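Local coordinates for protein putative transcriptional regulator (Streptomyces coelicolor, PDB 2ZB9) that probably binds regulatory DNA through a helix-turn-helix domain and controls transcription, as a member of the TetR family, at residues A[174-177]-A[178-182]; A[165-168]-A[169-173]; A[102-106]-A[107-111]; A[189-192]-A[193-197]; A[130-134]-A[135-139]. All blocks are in the same frame, centred on the assembly; numbering follows the deposited sequence.

Interaction 1: residues A[174-177]-A[178-182]; sequences VYHR and LLIPD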
loop_
_atom_site.group_PDB
_atom_site.type_symbol
_atom_site.label_atom_id
_atom_site.label_comp_id
_atom_site.label_asym_id
_atom_site.label_seq_id
_atom_site.Cartn_x
_atom_site.Cartn_y
_atom_site.Cartn_z
ATOM N N VAL A 174 4.321 -5.574 -1.088
ATOM C CA VAL A 174 4.774 -5.767 0.289
ATOM C C VAL A 174 4.098 -4.735 1.195
ATOM O O VAL A 174 3.561 -5.077 2.251
ATOM C CB VAL A 174 6.309 -5.586 0.417
ATOM C CG1 VAL A 174 6.742 -5.789 1.875
ATOM C CG2 VAL A 174 7.031 -6.565 -0.499
ATOM N N TYR A 175 4.136 -3.469 0.781
ATOM C CA TYR A 175 3.505 -2.409 1.556
ATOM C C TYR A 175 2.041 -2.757 1.790
ATOM O O TYR A 175 1.516 -2.585 2.891
ATOM C CB TYR A 175 3.575 -1.072 0.810
ATOM C CG TYR A 175 4.876 -0.308 0.963
ATOM C CD1 TYR A 175 5.269 0.195 2.199
ATOM C CD2 TYR A 175 5.704 -0.074 -0.136
ATOM C CE1 TYR A 175 6.459 0.915 2.343
ATOM C CE2 TYR A 175 6.896 0.644 -0.007
ATOM C CZ TYR A 175 7.266 1.134 1.238
ATOM O OH TYR A 175 8.447 1.831 1.381
ATOM N N HIS A 176 1.380 -3.256 0.751
ATOM C CA HIS A 176 -0.030 -3.594 0.873
ATOM C C HIS A 176 -0.291 -4.688 1.894
ATOM O O HIS A 176 -1.199 -4.572 2.723
ATOM C CB HIS A 176 -0.598 -4.006 -0.483
ATOM C CG HIS A 176 -2.034 -4.417 -0.434
ATOM N ND1 HIS A 176 -2.437 -5.730 -0.528
ATOM C CD2 HIS A 176 -3.165 -3.684 -0.285
ATOM C CE1 HIS A 176 -3.754 -5.790 -0.441
ATOM N NE2 HIS A 176 -4.220 -4.562 -0.295
ATOM N N ARG A 177 0.497 -5.752 1.849
ATOM C CA ARG A 177 0.293 -6.827 2.804
ATOM C C ARG A 177 0.665 -6.323 4.201
ATOM O O ARG A 177 0.119 -6.792 5.200
ATOM C CB ARG A 177 1.112 -8.064 2.413
ATOM C CG ARG A 177 0.671 -9.326 3.129
ATOM C CD ARG A 177 1.338 -10.598 2.585
ATOM N NE ARG A 177 0.697 -11.135 1.382
ATOM C CZ ARG A 177 0.852 -12.388 0.957
ATOM N NH1 ARG A 177 1.622 -13.225 1.640
ATOM N NH2 ARG A 177 0.248 -12.811 -0.147
ATOM N N LEU A 178 1.572 -5.348 4.267
ATOM C CA LEU A 178 1.973 -4.777 5.554
ATOM C C LEU A 178 0.909 -3.838 6.115
ATOM O O LEU A 178 0.623 -3.881 7.309
ATOM C CB LEU A 178 3.287 -4.000 5.436
ATOM C CG LEU A 178 4.594 -4.785 5.372
ATOM C CD1 LEU A 178 5.736 -3.836 5.019
ATOM C CD2 LEU A 178 4.849 -5.468 6.707
ATOM N N LEU A 179 0.338 -2.983 5.266
ATOM C CA LEU A 179 -0.692 -2.037 5.717
ATOM C C LEU A 179 -1.965 -2.756 6.170
ATOM O O LEU A 179 -2.647 -2.311 7.093
ATOM C CB LEU A 179 -1.046 -1.030 4.611
ATOM C CG LEU A 179 -0.230 0.259 4.380
ATOM C CD1 LEU A 179 0.386 0.743 5.688
ATOM C CD2 LEU A 179 0.835 0.031 3.349
ATOM N N ILE A 180 -2.294 -3.856 5.503
ATOM C CA ILE A 180 -3.464 -4.644 5.869
ATOM C C ILE A 180 -3.049 -6.117 5.797
ATOM O O ILE A 180 -3.128 -6.774 4.754
ATOM C CB ILE A 180 -4.679 -4.286 4.961
ATOM C CG1 ILE A 180 -5.509 -5.523 4.664
ATOM C CG2 ILE A 180 -4.215 -3.547 3.721
ATOM C CD1 ILE A 180 -6.619 -5.246 3.707
ATOM N N PRO A 181 -2.581 -6.644 6.938
ATOM C CA PRO A 181 -2.094 -8.003 7.175
ATOM C C PRO A 181 -3.049 -9.192 7.161
ATOM O O PRO A 181 -3.154 -9.915 8.150
ATOM C CB PRO A 181 -1.370 -7.864 8.509
ATOM C CG PRO A 181 -2.237 -6.902 9.233
ATOM C CD PRO A 181 -2.545 -5.857 8.186
ATOM N N ASP A 182 -3.731 -9.405 6.039
ATOM C CA ASP A 182 -4.627 -10.551 5.907
ATOM C C ASP A 182 -3.733 -11.774 5.691
ATOM O O ASP A 182 -4.099 -12.901 6.023
ATOM C CB ASP A 182 -5.562 -10.391 4.696
ATOM C CG ASP A 182 -6.713 -9.432 4.960
ATOM O OD1 ASP A 182 -7.385 -9.575 6.001
ATOM O OD2 ASP A 182 -6.958 -8.540 4.122
#

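Interaction 2: residues A[165-168]-A[169-173]; sequences VLVD and QLWGA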
loop_
_atom_site.group_PDB
_atom_site.type_symbol
_atom_site.label_atom_id
_atom_site.label_comp_id
_atom_site.label_asym_id
_atom_site.label_seq_id
_atom_site.Cartn_x
_atom_site.Cartn_y
_atom_site.Cartn_z
ATOM N N VAL A 165 5.618 0.347 -13.170
ATOM C CA VAL A 165 4.557 -0.591 -12.818
ATOM C C VAL A 165 5.163 -1.700 -11.960
ATOM O O VAL A 165 4.570 -2.125 -10.974
ATOM C CB VAL A 165 3.905 -1.232 -14.079
ATOM C CG1 VAL A 165 2.826 -2.254 -13.652
ATOM C CG2 VAL A 165 3.291 -0.149 -14.966
ATOM N N LEU A 166 6.347 -2.169 -12.343
ATOM C CA LEU A 166 7.016 -3.237 -11.597
ATOM C C LEU A 166 7.215 -2.830 -10.144
ATOM O O LEU A 166 7.027 -3.630 -9.232
ATOM C CB LEU A 166 8.375 -3.563 -12.218
ATOM C CG LEU A 166 8.385 -4.027 -13.676
ATOM C CD1 LEU A 166 9.824 -4.313 -14.099
ATOM C CD2 LEU A 166 7.527 -5.288 -13.833
ATOM N N VAL A 167 7.605 -1.578 -9.933
ATOM C CA VAL A 167 7.808 -1.080 -8.583
ATOM C C VAL A 167 6.596 -1.384 -7.699
ATOM O O VAL A 167 6.740 -1.828 -6.561
ATOM C CB VAL A 167 8.060 0.445 -8.586
ATOM C CG1 VAL A 167 8.129 0.959 -7.155
ATOM C CG2 VAL A 167 9.357 0.761 -9.331
ATOM N N ASP A 168 5.398 -1.147 -8.223
ATOM C CA ASP A 168 4.181 -1.401 -7.458
ATOM C C ASP A 168 3.872 -2.880 -7.303
ATOM O O ASP A 168 3.174 -3.274 -6.372
ATOM C CB ASP A 168 2.996 -0.701 -8.120
ATOM C CG ASP A 168 3.122 0.806 -8.068
ATOM O OD1 ASP A 168 3.039 1.368 -6.949
ATOM O OD2 ASP A 168 3.317 1.418 -9.140
ATOM N N GLN A 169 4.383 -3.701 -8.214
ATOM C CA GLN A 169 4.130 -5.133 -8.132
ATOM C C GLN A 169 5.143 -5.872 -7.272
ATOM O O GLN A 169 5.026 -7.080 -7.059
ATOM C CB GLN A 169 4.051 -5.734 -9.536
ATOM C CG GLN A 169 2.804 -5.268 -10.281
ATOM C CD GLN A 169 2.643 -5.927 -11.631
ATOM O OE1 GLN A 169 3.400 -5.661 -12.555
ATOM N NE2 GLN A 169 1.653 -6.799 -11.746
ATOM N N LEU A 170 6.138 -5.141 -6.779
ATOM C CA LEU A 170 7.141 -5.715 -5.890
ATOM C C LEU A 170 6.977 -5.062 -4.521
ATOM O O LEU A 170 6.297 -5.590 -3.651
ATOM C CB LEU A 170 8.564 -5.460 -6.397
ATOM C CG LEU A 170 9.198 -6.346 -7.471
ATOM C CD1 LEU A 170 8.722 -7.784 -7.312
ATOM C CD2 LEU A 170 8.853 -5.821 -8.833
ATOM N N TRP A 171 7.595 -3.899 -4.345
ATOM C CA TRP A 171 7.517 -3.170 -3.083
ATOM C C TRP A 171 6.074 -2.797 -2.723
ATOM O O TRP A 171 5.664 -2.923 -1.570
ATOM C CB TRP A 171 8.406 -1.919 -3.171
ATOM C CG TRP A 171 9.839 -2.296 -3.393
ATOM C CD1 TRP A 171 10.733 -2.701 -2.441
ATOM C CD2 TRP A 171 10.492 -2.478 -4.661
ATOM N NE1 TRP A 171 11.891 -3.135 -3.035
ATOM C CE2 TRP A 171 11.773 -3.015 -4.391
ATOM C CE3 TRP A 171 10.115 -2.248 -5.990
ATOM C CZ2 TRP A 171 12.684 -3.330 -5.414
ATOM C CZ3 TRP A 171 11.022 -2.560 -7.007
ATOM C CH2 TRP A 171 12.293 -3.097 -6.708
ATOM N N GLY A 172 5.305 -2.349 -3.709
ATOM C CA GLY A 172 3.922 -1.986 -3.443
ATOM C C GLY A 172 3.135 -3.150 -2.862
ATOM O O GLY A 172 2.310 -2.962 -1.966
ATOM N N ALA A 173 3.387 -4.350 -3.383
ATOM C CA ALA A 173 2.724 -5.574 -2.918
ATOM C C ALA A 173 3.070 -5.836 -1.457
ATOM O O ALA A 173 2.226 -6.290 -0.686
ATOM C CB ALA A 173 3.159 -6.770 -3.773
#

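Interaction 3: residues A[102-106]-A[107-111]; sequences FTHVM and TRTPG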
loop_
_atom_site.group_PDB
_atom_site.type_symbol
_atom_site.label_atom_id
_atom_site.label_comp_id
_atom_site.label_asym_id
_atom_site.label_seq_id
_atom_site.Cartn_x
_atom_site.Cartn_y
_atom_site.Cartn_z
ATOM N N PHE A 102 14.768 -5.293 2.504
ATOM C CA PHE A 102 13.598 -4.441 2.692
ATOM C C PHE A 102 12.634 -5.097 3.672
ATOM O O PHE A 102 12.134 -4.458 4.595
ATOM C CB PHE A 102 12.893 -4.222 1.352
ATOM C CG PHE A 102 11.637 -3.409 1.449
ATOM C CD1 PHE A 102 11.690 -2.060 1.774
ATOM C CD2 PHE A 102 10.395 -3.988 1.192
ATOM C CE1 PHE A 102 10.519 -1.291 1.837
ATOM C CE2 PHE A 102 9.221 -3.231 1.253
ATOM C CZ PHE A 102 9.286 -1.881 1.576
ATOM N N THR A 103 12.371 -6.380 3.453
ATOM C CA THR A 103 11.477 -7.140 4.312
ATOM C C THR A 103 12.003 -7.196 5.740
ATOM O O THR A 103 11.239 -7.077 6.696
ATOM C CB THR A 103 11.282 -8.572 3.763
ATOM O OG1 THR A 103 10.509 -8.504 2.558
ATOM C CG2 THR A 103 10.555 -9.454 4.774
ATOM N N HIS A 104 13.310 -7.376 5.887
ATOM C CA HIS A 104 13.909 -7.424 7.212
ATOM C C HIS A 104 13.645 -6.094 7.918
ATOM O O HIS A 104 13.193 -6.065 9.063
ATOM C CB HIS A 104 15.416 -7.659 7.113
ATOM C CG HIS A 104 16.117 -7.604 8.435
ATOM N ND1 HIS A 104 16.128 -8.662 9.317
ATOM C CD2 HIS A 104 16.797 -6.601 9.041
ATOM C CE1 HIS A 104 16.783 -8.314 10.412
ATOM N NE2 HIS A 104 17.198 -7.068 10.270
ATOM N N VAL A 105 13.930 -4.994 7.228
ATOM C CA VAL A 105 13.705 -3.670 7.795
ATOM C C VAL A 105 12.252 -3.464 8.204
ATOM O O VAL A 105 11.965 -3.007 9.311
ATOM C CB VAL A 105 14.082 -2.550 6.790
ATOM C CG1 VAL A 105 13.546 -1.201 7.283
ATOM C CG2 VAL A 105 15.596 -2.477 6.631
ATOM N N MET A 106 11.334 -3.817 7.311
ATOM C CA MET A 106 9.907 -3.622 7.565
ATOM C C MET A 106 9.233 -4.537 8.590
ATOM O O MET A 106 8.213 -4.158 9.173
ATOM C CB MET A 106 9.144 -3.698 6.240
ATOM C CG MET A 106 9.605 -2.676 5.197
ATOM S SD MET A 106 9.479 -0.964 5.789
ATOM C CE MET A 106 7.737 -0.701 5.648
ATOM N N THR A 107 9.792 -5.723 8.830
ATOM C CA THR A 107 9.177 -6.665 9.771
ATOM C C THR A 107 9.971 -6.973 11.041
ATOM O O THR A 107 9.387 -7.351 12.058
ATOM C CB THR A 107 8.891 -8.030 9.093
ATOM O OG1 THR A 107 10.127 -8.607 8.654
ATOM C CG2 THR A 107 7.966 -7.870 7.899
ATOM N N ARG A 108 11.290 -6.829 10.983
ATOM C CA ARG A 108 12.150 -7.138 12.131
ATOM C C ARG A 108 12.840 -5.908 12.705
ATOM O O ARG A 108 13.792 -6.024 13.469
ATOM C CB ARG A 108 13.214 -8.156 11.708
ATOM C CG ARG A 108 12.637 -9.379 11.017
ATOM C CD ARG A 108 11.831 -10.222 11.988
ATOM N NE ARG A 108 10.825 -11.035 11.309
ATOM C CZ ARG A 108 10.174 -12.045 11.877
ATOM N NH1 ARG A 108 10.427 -12.374 13.138
ATOM N NH2 ARG A 108 9.259 -12.720 11.189
ATOM N N THR A 109 12.334 -4.734 12.347
ATOM C CA THR A 109 12.903 -3.466 12.776
ATOM C C THR A 109 11.790 -2.468 13.110
ATOM O O THR A 109 10.665 -2.596 12.627
ATOM C CB THR A 109 13.797 -2.910 11.633
ATOM O OG1 THR A 109 15.086 -3.538 11.689
ATOM C CG2 THR A 109 13.935 -1.414 11.701
ATOM N N PRO A 110 12.082 -1.472 13.961
ATOM C CA PRO A 110 11.041 -0.496 14.295
ATOM C C PRO A 110 10.689 0.317 13.051
ATOM O O PRO A 110 9.674 1.011 13.008
ATOM C CB PRO A 110 11.708 0.360 15.370
ATOM C CG PRO A 110 12.640 -0.606 16.041
ATOM C CD PRO A 110 13.246 -1.319 14.853
ATOM N N GLY A 111 11.546 0.209 12.040
ATOM C CA GLY A 111 11.347 0.933 10.801
ATOM C C GLY A 111 10.042 0.626 10.101
ATOM O O GLY A 111 9.436 1.516 9.496
#

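Interaction 4: residues A[189-192]-A[193-197]; sequences FVTA and LVTNL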
loop_
_atom_site.group_PDB
_atom_site.type_symbol
_atom_site.label_atom_id
_atom_site.label_comp_id
_atom_site.label_asym_id
_atom_site.label_seq_id
_atom_site.Cartn_x
_atom_site.Cartn_y
_atom_site.Cartn_z
ATOM N N PHE A 189 6.884 -15.274 0.469
ATOM C CA PHE A 189 6.123 -14.217 -0.169
ATOM C C PHE A 189 7.064 -13.415 -1.068
ATOM O O PHE A 189 6.799 -13.218 -2.255
ATOM C CB PHE A 189 5.501 -13.320 0.904
ATOM C CG PHE A 189 4.889 -12.062 0.371
ATOM C CD1 PHE A 189 3.909 -12.107 -0.610
ATOM C CD2 PHE A 189 5.277 -10.824 0.875
ATOM C CE1 PHE A 189 3.321 -10.936 -1.085
ATOM C CE2 PHE A 189 4.698 -9.645 0.408
ATOM C CZ PHE A 189 3.715 -9.705 -0.575
ATOM N N VAL A 190 8.171 -12.968 -0.490
ATOM C CA VAL A 190 9.169 -12.201 -1.215
ATOM C C VAL A 190 9.645 -12.927 -2.469
ATOM O O VAL A 190 9.628 -12.365 -3.562
ATOM C CB VAL A 190 10.386 -11.920 -0.320
ATOM C CG1 VAL A 190 11.528 -11.353 -1.145
ATOM C CG2 VAL A 190 9.993 -10.951 0.786
ATOM N N THR A 191 10.069 -14.177 -2.307
ATOM C CA THR A 191 10.563 -14.958 -3.433
ATOM C C THR A 191 9.515 -15.125 -4.524
ATOM O O THR A 191 9.839 -15.041 -5.707
ATOM C CB THR A 191 11.051 -16.352 -2.979
ATOM O OG1 THR A 191 12.059 -16.193 -1.973
ATOM C CG2 THR A 191 11.650 -17.114 -4.145
ATOM N N ALA A 192 8.265 -15.346 -4.130
ATOM C CA ALA A 192 7.178 -15.515 -5.094
ATOM C C ALA A 192 6.907 -14.234 -5.889
ATOM O O ALA A 192 6.561 -14.288 -7.070
ATOM C CB ALA A 192 5.899 -15.969 -4.376
ATOM N N LEU A 193 7.061 -13.085 -5.241
ATOM C CA LEU A 193 6.832 -11.809 -5.915
ATOM C C LEU A 193 7.749 -11.675 -7.122
ATOM O O LEU A 193 7.318 -11.261 -8.192
ATOM C CB LEU A 193 7.094 -10.635 -4.969
ATOM C CG LEU A 193 6.153 -10.400 -3.786
ATOM C CD1 LEU A 193 6.678 -9.198 -2.987
ATOM C CD2 LEU A 193 4.733 -10.132 -4.279
ATOM N N VAL A 194 9.017 -12.026 -6.941
ATOM C CA VAL A 194 10.000 -11.927 -8.018
ATOM C C VAL A 194 9.842 -13.004 -9.095
ATOM O O VAL A 194 9.886 -12.703 -10.285
ATOM C CB VAL A 194 11.432 -11.989 -7.451
ATOM C CG1 VAL A 194 12.454 -11.880 -8.574
ATOM C CG2 VAL A 194 11.630 -10.872 -6.438
ATOM N N THR A 195 9.648 -14.255 -8.690
ATOM C CA THR A 195 9.510 -15.320 -9.679
ATOM C C THR A 195 8.250 -15.149 -10.530
ATOM O O THR A 195 8.284 -15.378 -11.734
ATOM C CB THR A 195 9.503 -16.727 -9.024
ATOM O OG1 THR A 195 8.296 -16.910 -8.278
ATOM C CG2 THR A 195 10.694 -16.883 -8.092
ATOM N N ASN A 196 7.143 -14.749 -9.908
ATOM C CA ASN A 196 5.896 -14.547 -10.649
ATOM C C ASN A 196 6.089 -13.535 -11.761
ATOM O O ASN A 196 5.693 -13.751 -12.903
ATOM C CB ASN A 196 4.785 -14.034 -9.733
ATOM C CG ASN A 196 4.263 -15.092 -8.794
ATOM O OD1 ASN A 196 4.443 -16.286 -9.025
ATOM N ND2 ASN A 196 3.583 -14.660 -7.737
ATOM N N LEU A 197 6.714 -12.422 -11.404
ATOM C CA LEU A 197 6.957 -11.332 -12.328
ATOM C C LEU A 197 7.959 -11.667 -13.424
ATOM O O LEU A 197 7.686 -11.471 -14.608
ATOM C CB LEU A 197 7.435 -10.126 -11.531
ATOM C CG LEU A 197 6.778 -8.780 -11.799
ATOM C CD1 LEU A 197 5.301 -8.938 -12.132
ATOM C CD2 LEU A 197 6.979 -7.921 -10.562
#

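Interaction 5: residues A[130-134]-A[135-139]; sequences TAYRQ and LYSAQ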
loop_
_atom_site.group_PDB
_atom_site.type_symbol
_atom_site.label_atom_id
_atom_site.label_comp_id
_atom_site.label_asym_id
_atom_site.label_seq_id
_atom_site.Cartn_x
_atom_site.Cartn_y
_atom_site.Cartn_z
ATOM N N THR A 130 2.671 15.099 1.148
ATOM C CA THR A 130 3.614 15.732 0.234
ATOM C C THR A 130 5.054 15.489 0.667
ATOM O O THR A 130 5.918 15.203 -0.162
ATOM C CB THR A 130 3.360 17.252 0.142
ATOM O OG1 THR A 130 2.098 17.479 -0.498
ATOM C CG2 THR A 130 4.464 17.942 -0.655
ATOM N N ALA A 131 5.311 15.598 1.968
ATOM C CA ALA A 131 6.652 15.379 2.506
ATOM C C ALA A 131 7.070 13.910 2.369
ATOM O O ALA A 131 8.242 13.601 2.137
ATOM C CB ALA A 131 6.699 15.800 3.968
ATOM N N TYR A 132 6.112 13.004 2.519
ATOM C CA TYR A 132 6.411 11.581 2.406
ATOM C C TYR A 132 6.968 11.274 1.011
ATOM O O TYR A 132 7.951 10.534 0.862
ATOM C CB TYR A 132 5.146 10.760 2.660
ATOM C CG TYR A 132 5.405 9.275 2.750
ATOM C CD1 TYR A 132 5.699 8.671 3.972
ATOM C CD2 TYR A 132 5.393 8.479 1.604
ATOM C CE1 TYR A 132 5.974 7.306 4.050
ATOM C CE2 TYR A 132 5.668 7.114 1.671
ATOM C CZ TYR A 132 5.958 6.535 2.896
ATOM O OH TYR A 132 6.236 5.190 2.959
ATOM N N ARG A 133 6.343 11.850 -0.010
ATOM C CA ARG A 133 6.790 11.649 -1.387
ATOM C C ARG A 133 8.124 12.349 -1.664
ATOM O O ARG A 133 9.056 11.749 -2.204
ATOM C CB ARG A 133 5.738 12.172 -2.379
ATOM C CG ARG A 133 4.429 11.374 -2.408
ATOM C CD ARG A 133 3.603 11.696 -3.659
ATOM N NE ARG A 133 3.043 13.047 -3.632
ATOM C CZ ARG A 133 1.989 13.407 -2.900
ATOM N NH1 ARG A 133 1.371 12.515 -2.134
ATOM N NH2 ARG A 133 1.552 14.661 -2.927
ATOM N N GLN A 134 8.221 13.617 -1.287
ATOM C CA GLN A 134 9.442 14.378 -1.545
ATOM C C GLN A 134 10.679 13.905 -0.801
ATOM O O GLN A 134 11.778 13.943 -1.344
ATOM C CB GLN A 134 9.211 15.866 -1.250
ATOM C CG GLN A 134 8.365 16.561 -2.315
ATOM C CD GLN A 134 7.999 17.999 -1.962
ATOM O OE1 GLN A 134 7.423 18.719 -2.780
ATOM N NE2 GLN A 134 8.323 18.419 -0.742
ATOM N N LEU A 135 10.505 13.448 0.433
ATOM C CA LEU A 135 11.643 13.021 1.231
ATOM C C LEU A 135 11.878 11.511 1.291
ATOM O O LEU A 135 12.964 11.070 1.662
ATOM C CB LEU A 135 11.500 13.591 2.645
ATOM C CG LEU A 135 11.404 15.122 2.693
ATOM C CD1 LEU A 135 11.041 15.571 4.104
ATOM C CD2 LEU A 135 12.732 15.740 2.246
ATOM N N TYR A 136 10.880 10.715 0.919
ATOM C CA TYR A 136 11.066 9.271 0.955
ATOM C C TYR A 136 10.679 8.470 -0.292
ATOM O O TYR A 136 11.545 8.058 -1.057
ATOM C CB TYR A 136 10.341 8.661 2.162
ATOM C CG TYR A 136 10.736 7.221 2.393
ATOM C CD1 TYR A 136 11.977 6.902 2.956
ATOM C CD2 TYR A 136 9.904 6.172 1.996
ATOM C CE1 TYR A 136 12.379 5.580 3.113
ATOM C CE2 TYR A 136 10.297 4.844 2.147
ATOM C CZ TYR A 136 11.535 4.555 2.704
ATOM O OH TYR A 136 11.938 3.247 2.851
ATOM N N SER A 137 9.383 8.254 -0.498
ATOM C CA SER A 137 8.930 7.423 -1.610
ATOM C C SER A 137 9.379 7.784 -3.021
ATOM O O SER A 137 9.743 6.893 -3.789
ATOM C CB SER A 137 7.400 7.275 -1.579
ATOM O OG SER A 137 6.747 8.515 -1.765
ATOM N N ALA A 138 9.353 9.063 -3.382
ATOM C CA ALA A 138 9.766 9.438 -4.731
ATOM C C ALA A 138 11.186 8.969 -5.021
ATOM O O ALA A 138 11.458 8.413 -6.085
ATOM C CB ALA A 138 9.663 10.951 -4.932
ATOM N N GLN A 139 12.090 9.195 -4.072
ATOM C CA GLN A 139 13.477 8.788 -4.236
ATOM C C GLN A 139 13.630 7.266 -4.170
ATOM O O GLN A 139 14.440 6.705 -4.890
ATOM C CB GLN A 139 14.354 9.427 -3.158
ATOM C CG GLN A 139 14.220 10.934 -3.039
ATOM C CD GLN A 139 14.986 11.485 -1.850
ATOM O OE1 GLN A 139 16.219 11.521 -1.856
ATOM N NE2 GLN A 139 14.260 11.896 -0.814
#

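Interaction 1: residues A[174-177]-A[178-182]
V174 with L178 and H176 with I180 are paired across the last turn of helix 163-179, just where the helix gives way to an inverse gamma turn centred on P181. The backbone holds this ending together. L178 N donates to V174 O at 2.8 Å, and I180 N, although I180 is the first residue to leave helical geometry, still reaches H176 O at 3.1 Å. Beyond it, D182 N bonds back to I180 O.

Side-chain contacts run down the flank. V174 and L178 lie alongside one another and point the same way, V174 CG1 resting 3.8 Å from L178 CD1; V174 CG1 stands anti to its own backbone N (chi1 180°), on the side of the following turn. The H176 ring runs beside I180 in the same manner, with I180 CG2 4.1 Å from H176 NE2 and oblique to the ring.

Polar ends look elsewhere. D168 of the second subunit is hydrogen-bonded to H176 ND1 and salt-bridged to R177, whose guanidinium also makes a cation-pi contact with F189. Proline has no N-H to offer the carbonyl four residues earlier, and a CA-H...O contact lies there instead: P181 CA is 3.2 Å from R177 O.

Interaction 2: residues A[165-168]-A[169-173]
An irregular, widened turn within helix 163-179 brings V167 against W171 and G172. G172 N bonds to V167 O, five residues back, at 3.2 Å and almost straight (171°), the spacing of a pi-type turn. W171 CG stands beside its backbone N (chi1 -62°), which lays the indole edge by the same oxygen, W171 CE3 being 3.4 Å from V167 O and 3.9 Å from V167 CG1. G172 CA is 3.3 Å from D168 O, and a side chain would start on that oxygen.

Q169 leans along V165, with its OE1 3.6 Å from V165 CG1, and its N donates to V165 O at 3.2 Å. Its amide crosses the dimer interface to L193 O and N196 ND2 of the second subunit. An alanine here would remove that amide and would probably leave both atoms without this intersubunit mate.

Around the turn, W171 NE1 bonds Q98 of helix 91-108, D168 is salt-bridged to R141 of helix 126-153, and L170 packs on L193 and L197 of helix 187-199.

Interaction 3: residues A[102-106]-A[107-111]
T107 turns back on T103 with both its backbone and its hydroxyl. T107 N donates to T103 O at 2.9 Å, and T107 OG1 gives its proton to T103 O at 2.7 Å, the two donors coming from opposite faces of the carbonyl plane. The hydroxyl can do so because it sits between the backbone N and the carbonyl carbon of its own residue (chi1 62°), folded over the helix it belongs to; the carbonyl is thus gripped twice.

R108 N then bonds to H104 O at 2.8 Å, and the base of the arginine side chain lies across a ring. R108 CB is over one face of H104, 4.1 Å from the ring centroid and 28° off its normal, a CH-pi contact in which the two side chains cross at about a right angle. Helix 91-108 is followed here by helix 110-122 in the C-terminal domain of the TetR fold. On the earlier turn, F102 meets Y175 of helix 163-179 edge-to-face, while V105 packs on Y75 and L83 of helix 67-83.

T109, in the turn between the two helices, points toward the helix just left, its CB 3.0 Å from V105 O and its CG2 3.5 Å from the same oxygen. G111, in the first turn of helix 110-122, lies close to V105: a side chain there would start tight against V105 CG1 and be crowded by T109 CG2, while G111 O lies 4.5 Å from M106 SD.

Interaction 4: residues A[189-192]-A[193-197]
F189 and L193, one turn apart on helix 187-199, make the main side-chain contact. L193 CD1 stands over one face of the phenyl ring, 4.1 Å from its centroid and 21° off the normal, offset toward the rim: a CH-pi contact. The other methyl, CD2, touches the ring at CE1, 3.6 Å away. With CG of F189 anti to its backbone N (chi1 170°), the ring reaches forward to the next turn, where the leucine branches receive it.

The second apolar contact is lighter: the methyls of T191 and T195 approach to 4.1 Å between their CG2 atoms. T195 CG2 also lies 3.1 Å from T191 O.

Backbone bonds keep regular helical spacing. L193 N donates to F189 O at 3.0 Å, T195 N to T191 O at 3.1 Å, and N196 N to A192 O at 2.9 Å. N196 ND2 comes near A192 O at an angle unsuited to a bond, its amide being engaged by Q169 of the second subunit.

V190 lies on L99 and T103 of helix 91-108, and L193 on A173 and V174 of helix 163-179. L197 meets its own counterpart in the second subunit, consistent with the four-helix dimer interface common among TetR-family regulators.

Interaction 5: residues A[130-134]-A[135-139]
Y132 lies against Y136 and S137, and L135 against A131, across a pi-type turn in helix 126-153; Q134 meets Q139. The segments 130-134 and 135-139 bend, their axes being 47° apart.

The Y132 carbonyl oxygen takes two bonds from opposite faces of its plane, from Y136 N at 2.9 Å and from S137 N at 3.0 Å, the second spanning five residues. A138 N repeats this wider spacing, 2.9 Å from R133 O and on a lone pair of it. Although its first bond leads away, chi1 -172° (CG anti to the backbone N) brings the Y132 ring back beside the following turn, where its CD2 lies 3.6 Å from S137 OG and its OH 3.9 Å from Y136 CD2. The two tyrosine side chains run side by side, yet their planes are oblique, 58° apart. A serine in place of Y132 would probably open a gap beside S137 and leave the Y136 ring freer to turn.

L135 is held by its N, which donates to A131 O at 2.8 Å, with its CB 3.3 Å from that oxygen. Q139 NE2 gives Q134 O a weak bond of 3.3 Å.

Among its neighbours, Y132 packs on L72 of helix 67-83 and L115 of helix 110-122, and Y136 on F76. S137 OG bonds D182 of the second subunit, which also brings I180 against Y132 and S137.

Overall arrangement
Interactions 2 and 1 follow one another on helix 163-179, their centres about 13 Å apart, and the other three each touch that helix within the C-terminal domain. F102 of interaction 3 links to both, since its CE2 lies 3.6 Å from V174 CG1 and its CD2 3.9 Å from W171 CD1. Interaction 4, centred about 11 Å from interaction 2, packs along the same helix; with 1, 2 and 5 it reaches the second subunit, whereas interaction 3 touches no other chain. Interaction 5 lies farthest from interaction 4, about 26 Å between centres, but meets interaction 1 where Y175 OH is 3.6 Å from Y136 CE2.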